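PDB 3K2Y: uncharacterized protein lp_0118 from Lactobacillus plantarum, which is of unknown function but is built from a HIRAN domain and so probably binds nucleic acid. Local coordinates for residues V23-T28 against V52-H57; T73-D76 against R80-G83. One frame throughout, in Å; residues are numbered along the deposited sequence.

Overall arrangement
The chain forms a compact HIRAN domain whose six antiparallel strands close into a barrel, and the two contacts lie on opposite sides of the chain's centre, with about 20 Å between contact centres. Both are partly buried and reach the same sheet, but through different elements. Contact 1 sets the turn leading out of helix 22-25 beside the turn that follows strand 50-53; threonines dominate it, and no hydrogen bond crosses between its segments, though Thr28 is bonded within its own turn. Contact 2 lays helix 68-76 against the start of strand 80-87 and is wholly apolar, a leucine of the strand meeting a methionine and a leucine of the helix. Contact 1 is thus a meeting of short polar side chains between turns, and contact 2 hydrophobic packing of a helix on a strand.

Contact 1 (V23-T28 against V52-H57); sequences VATLTT and VWTLQH
The carbonyl oxygen Thr25 O is gripped twice by Thr28, one of the residues that face Thr54 across the contact: Thr28 OG1 donates to Thr25 O at 2.8 Å, and Thr28 N to Thr25 O at 2.9 Å. The backbone bond closes a type I beta turn, Thr25 to Thr28, that leads out of helix 22-25, and this turn packs beside a second one, Thr54 to His57, which links neighbouring antiparallel strands 50-53 and 59-63 of the HIRAN barrel. With OG1 between its own backbone N and carbonyl carbon (chi1 67°), the Thr28 hydroxyl folds back onto the turn and meets a lone pair of Thr25 O in the carbonyl plane, at a C=O...donor angle of 132°. Threonine suits this place because one short side chain can hold its own turn and still offer a surface to the next. Thr54 meets it at a slant, its methyl CG2 lying 3.7 Å from Thr28 OG1. Buried Thr54 OG1 has no hydrogen-bond partner in the model. Leu60 of strand 59-63 backs both Thr25 and Thr54. An alanine here in place of Thr54 lacks both OG1 and CG2, and a gap would probably open between the turns beside Thr28 OG1 and the Thr25 methyl. Thr25 and Thr54 run alongside one another in reverse sense, with Thr25 CG2 3.8 Å from Thr54 OG1.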
# COMPACT_ATOMS: atom_id res chain seq x y z
N VAL A 23 0.82 5.74 17.04
CA VAL A 23 0.28 6.18 18.33
C VAL A 23 0.85 7.50 18.84
O VAL A 23 0.11 8.39 19.26
CB VAL A 23 0.47 5.08 19.41
CG1 VAL A 23 1.94 4.74 19.56
CG2 VAL A 23 -0.11 5.55 20.73
N ALA A 24 2.18 7.63 18.81
CA ALA A 24 2.83 8.85 19.28
C ALA A 24 2.67 10.00 18.30
O ALA A 24 2.55 11.16 18.71
CB ALA A 24 4.32 8.58 19.53
N THR A 25 2.66 9.69 17.00
CA THR A 25 2.52 10.70 15.96
C THR A 25 1.17 11.41 16.02
O THR A 25 1.08 12.61 15.76
CB THR A 25 2.72 10.09 14.57
OG1 THR A 25 4.08 9.66 14.44
CG2 THR A 25 2.41 11.11 13.48
N LEU A 26 0.11 10.67 16.35
CA LEU A 26 -1.21 11.28 16.44
C LEU A 26 -1.21 12.27 17.59
O LEU A 26 -2.19 12.99 17.82
CB LEU A 26 -2.28 10.20 16.68
CG LEU A 26 -2.52 9.16 15.59
CD1 LEU A 26 -3.68 8.26 15.99
CD2 LEU A 26 -2.81 9.83 14.26
N THR A 27 -0.09 12.32 18.32
CA THR A 27 0.06 13.22 19.45
C THR A 27 0.68 14.54 19.00
O THR A 27 0.40 15.59 19.57
CB THR A 27 0.98 12.60 20.53
OG1 THR A 27 0.54 11.27 20.82
CG2 THR A 27 0.92 13.43 21.81
N THR A 28 1.51 14.48 17.96
CA THR A 28 2.15 15.68 17.44
C THR A 28 1.18 16.44 16.54
O THR A 28 1.56 17.37 15.82
CB THR A 28 3.42 15.34 16.61
OG1 THR A 28 3.05 14.63 15.43
CG2 THR A 28 4.37 14.48 17.44
N VAL A 52 -0.38 10.91 3.88
CA VAL A 52 -0.53 12.12 4.66
C VAL A 52 0.57 12.18 5.71
O VAL A 52 1.00 11.14 6.23
CB VAL A 52 -1.92 12.16 5.34
CG1 VAL A 52 -2.13 13.50 6.04
CG2 VAL A 52 -3.01 11.92 4.30
N TRP A 53 1.04 13.38 6.02
CA TRP A 53 2.11 13.54 7.00
C TRP A 53 1.95 14.78 7.87
O TRP A 53 1.22 15.72 7.53
CB TRP A 53 3.46 13.62 6.28
CG TRP A 53 3.72 12.49 5.34
CD1 TRP A 53 3.11 12.27 4.14
CD2 TRP A 53 4.68 11.45 5.50
NE1 TRP A 53 3.64 11.15 3.54
CE2 TRP A 53 4.60 10.62 4.35
CE3 TRP A 53 5.61 11.12 6.50
CZ2 TRP A 53 5.41 9.49 4.18
CZ3 TRP A 53 6.42 10.00 6.33
CH2 TRP A 53 6.31 9.20 5.18
N THR A 54 2.63 14.76 9.01
CA THR A 54 2.61 15.87 9.96
C THR A 54 3.64 16.89 9.49
O THR A 54 4.48 16.59 8.64
CB THR A 54 3.01 15.40 11.37
OG1 THR A 54 1.99 14.53 11.89
CG2 THR A 54 3.17 16.58 12.31
N LEU A 55 3.56 18.10 10.02
CA LEU A 55 4.50 19.15 9.64
C LEU A 55 5.91 18.73 10.02
O LEU A 55 6.89 19.23 9.46
CB LEU A 55 4.14 20.47 10.32
CG LEU A 55 2.84 21.13 9.86
CD1 LEU A 55 2.64 22.45 10.59
CD2 LEU A 55 2.88 21.34 8.35
N GLN A 56 6.02 17.82 10.99
CA GLN A 56 7.31 17.31 11.44
C GLN A 56 7.74 16.14 10.57
O GLN A 56 8.81 15.57 10.77
CB GLN A 56 7.23 16.88 12.91
CG GLN A 56 7.38 18.03 13.92
CD GLN A 56 6.35 19.13 13.71
OE1 GLN A 56 5.15 18.91 13.83
NE2 GLN A 56 6.83 20.34 13.41
N HIS A 57 6.88 15.79 9.62
CA HIS A 57 7.16 14.70 8.69
C HIS A 57 7.04 13.31 9.29
O HIS A 57 7.94 12.48 9.15
CB HIS A 57 8.54 14.91 8.07
CG HIS A 57 8.67 16.20 7.34
ND1 HIS A 57 8.03 16.45 6.14
CD2 HIS A 57 9.34 17.34 7.65
CE1 HIS A 57 8.30 17.69 5.75
NE2 HIS A 57 9.09 18.25 6.65

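Contact 2 (T73-D76 against R80-G83); sequences TLMD and RLYG
Met75, in the last turn of helix 68-76, reaches Leu81 on strand 80-87 through the middle of its side chain. Its CB stands back, 4.8 Å from Leu81 CD2. The next atom makes the closest approach of the contact: Met75 CG lies 3.6 Å from Leu81 CD2, placed there by a first torsion of -73° that sets CG beside the backbone N. Further out, Met75 SD is still 4.1 Å from Leu81 CD2, so the Leu81 CD2 methyl lies against two successive atoms of the methionine as the two side chains pass at a slant. A bend at chi3 (84°) then turns the terminal methyl, leaving CE 5.3 Å from Leu81 CD2. Methionine fits here because its unbranched chain can bend to follow its neighbours, Leu37 and Arg39 of strand 34-39 among them. Leu81, branched and buried, points its side chain toward the helix and also meets Leu74, whose CB is 4.4 Å from Leu81 CD2. No hydrogen bond joins the segments; dispersion and exclusion of water hold them. After helix 68-76 the chain turns back through three residues into strand 80-87, and the contact is a helix packed by apolar side chains against a closed antiparallel barrel, here that of a HIRAN domain.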
# COMPACT_ATOMS: atom_id res chain seq x y z
N THR A 73 -5.10 13.34 -9.59
CA THR A 73 -5.01 13.98 -10.89
C THR A 73 -4.54 15.43 -10.76
O THR A 73 -3.71 15.90 -11.54
CB THR A 73 -6.37 13.96 -11.62
OG1 THR A 73 -6.84 12.61 -11.70
CG2 THR A 73 -6.23 14.52 -13.04
N LEU A 74 -5.08 16.15 -9.77
CA LEU A 74 -4.69 17.54 -9.55
C LEU A 74 -3.22 17.68 -9.20
O LEU A 74 -2.55 18.60 -9.67
CB LEU A 74 -5.53 18.16 -8.43
CG LEU A 74 -7.03 18.29 -8.68
CD1 LEU A 74 -7.70 18.95 -7.48
CD2 LEU A 74 -7.26 19.13 -9.94
N MET A 75 -2.72 16.78 -8.36
CA MET A 75 -1.32 16.82 -7.94
C MET A 75 -0.40 16.52 -9.12
O MET A 75 0.71 17.05 -9.20
CB MET A 75 -1.07 15.84 -6.77
CG MET A 75 -1.66 16.33 -5.43
SD MET A 75 -1.75 15.14 -4.03
CE MET A 75 -0.10 15.29 -3.34
N ASP A 76 -0.86 15.68 -10.05
CA ASP A 76 -0.06 15.34 -11.22
C ASP A 76 0.02 16.51 -12.19
O ASP A 76 0.89 16.56 -13.06
CB ASP A 76 -0.63 14.13 -11.96
CG ASP A 76 -0.34 12.83 -11.26
OD1 ASP A 76 0.69 12.75 -10.54
OD2 ASP A 76 -1.13 11.87 -11.43
N ARG A 80 -0.34 22.41 -5.86
CA ARG A 80 0.19 22.23 -4.52
C ARG A 80 -0.96 22.03 -3.54
O ARG A 80 -1.74 22.95 -3.29
CB ARG A 80 1.04 23.44 -4.13
CG ARG A 80 2.24 23.67 -5.06
CD ARG A 80 3.18 24.75 -4.54
NE ARG A 80 3.70 24.43 -3.21
CZ ARG A 80 4.62 25.16 -2.57
NH1 ARG A 80 5.11 26.25 -3.13
NH2 ARG A 80 5.03 24.80 -1.36
N LEU A 81 -1.08 20.82 -3.01
CA LEU A 81 -2.15 20.48 -2.09
C LEU A 81 -1.71 20.14 -0.68
O LEU A 81 -0.62 19.60 -0.46
CB LEU A 81 -2.95 19.28 -2.64
CG LEU A 81 -4.07 19.49 -3.65
CD1 LEU A 81 -3.65 20.43 -4.77
CD2 LEU A 81 -4.48 18.13 -4.20
N TYR A 82 -2.56 20.47 0.28
CA TYR A 82 -2.28 20.18 1.67
C TYR A 82 -3.61 20.06 2.40
O TYR A 82 -4.66 20.31 1.82
CB TYR A 82 -1.43 21.27 2.31
CG TYR A 82 -2.11 22.60 2.42
CD1 TYR A 82 -2.28 23.41 1.31
CD2 TYR A 82 -2.59 23.06 3.66
CE1 TYR A 82 -2.91 24.65 1.41
CE2 TYR A 82 -3.22 24.29 3.77
CZ TYR A 82 -3.38 25.08 2.64
OH TYR A 82 -3.99 26.31 2.75
N GLY A 83 -3.56 19.67 3.67
CA GLY A 83 -4.79 19.53 4.42
C GLY A 83 -4.76 20.13 5.81
O GLY A 83 -3.71 20.46 6.36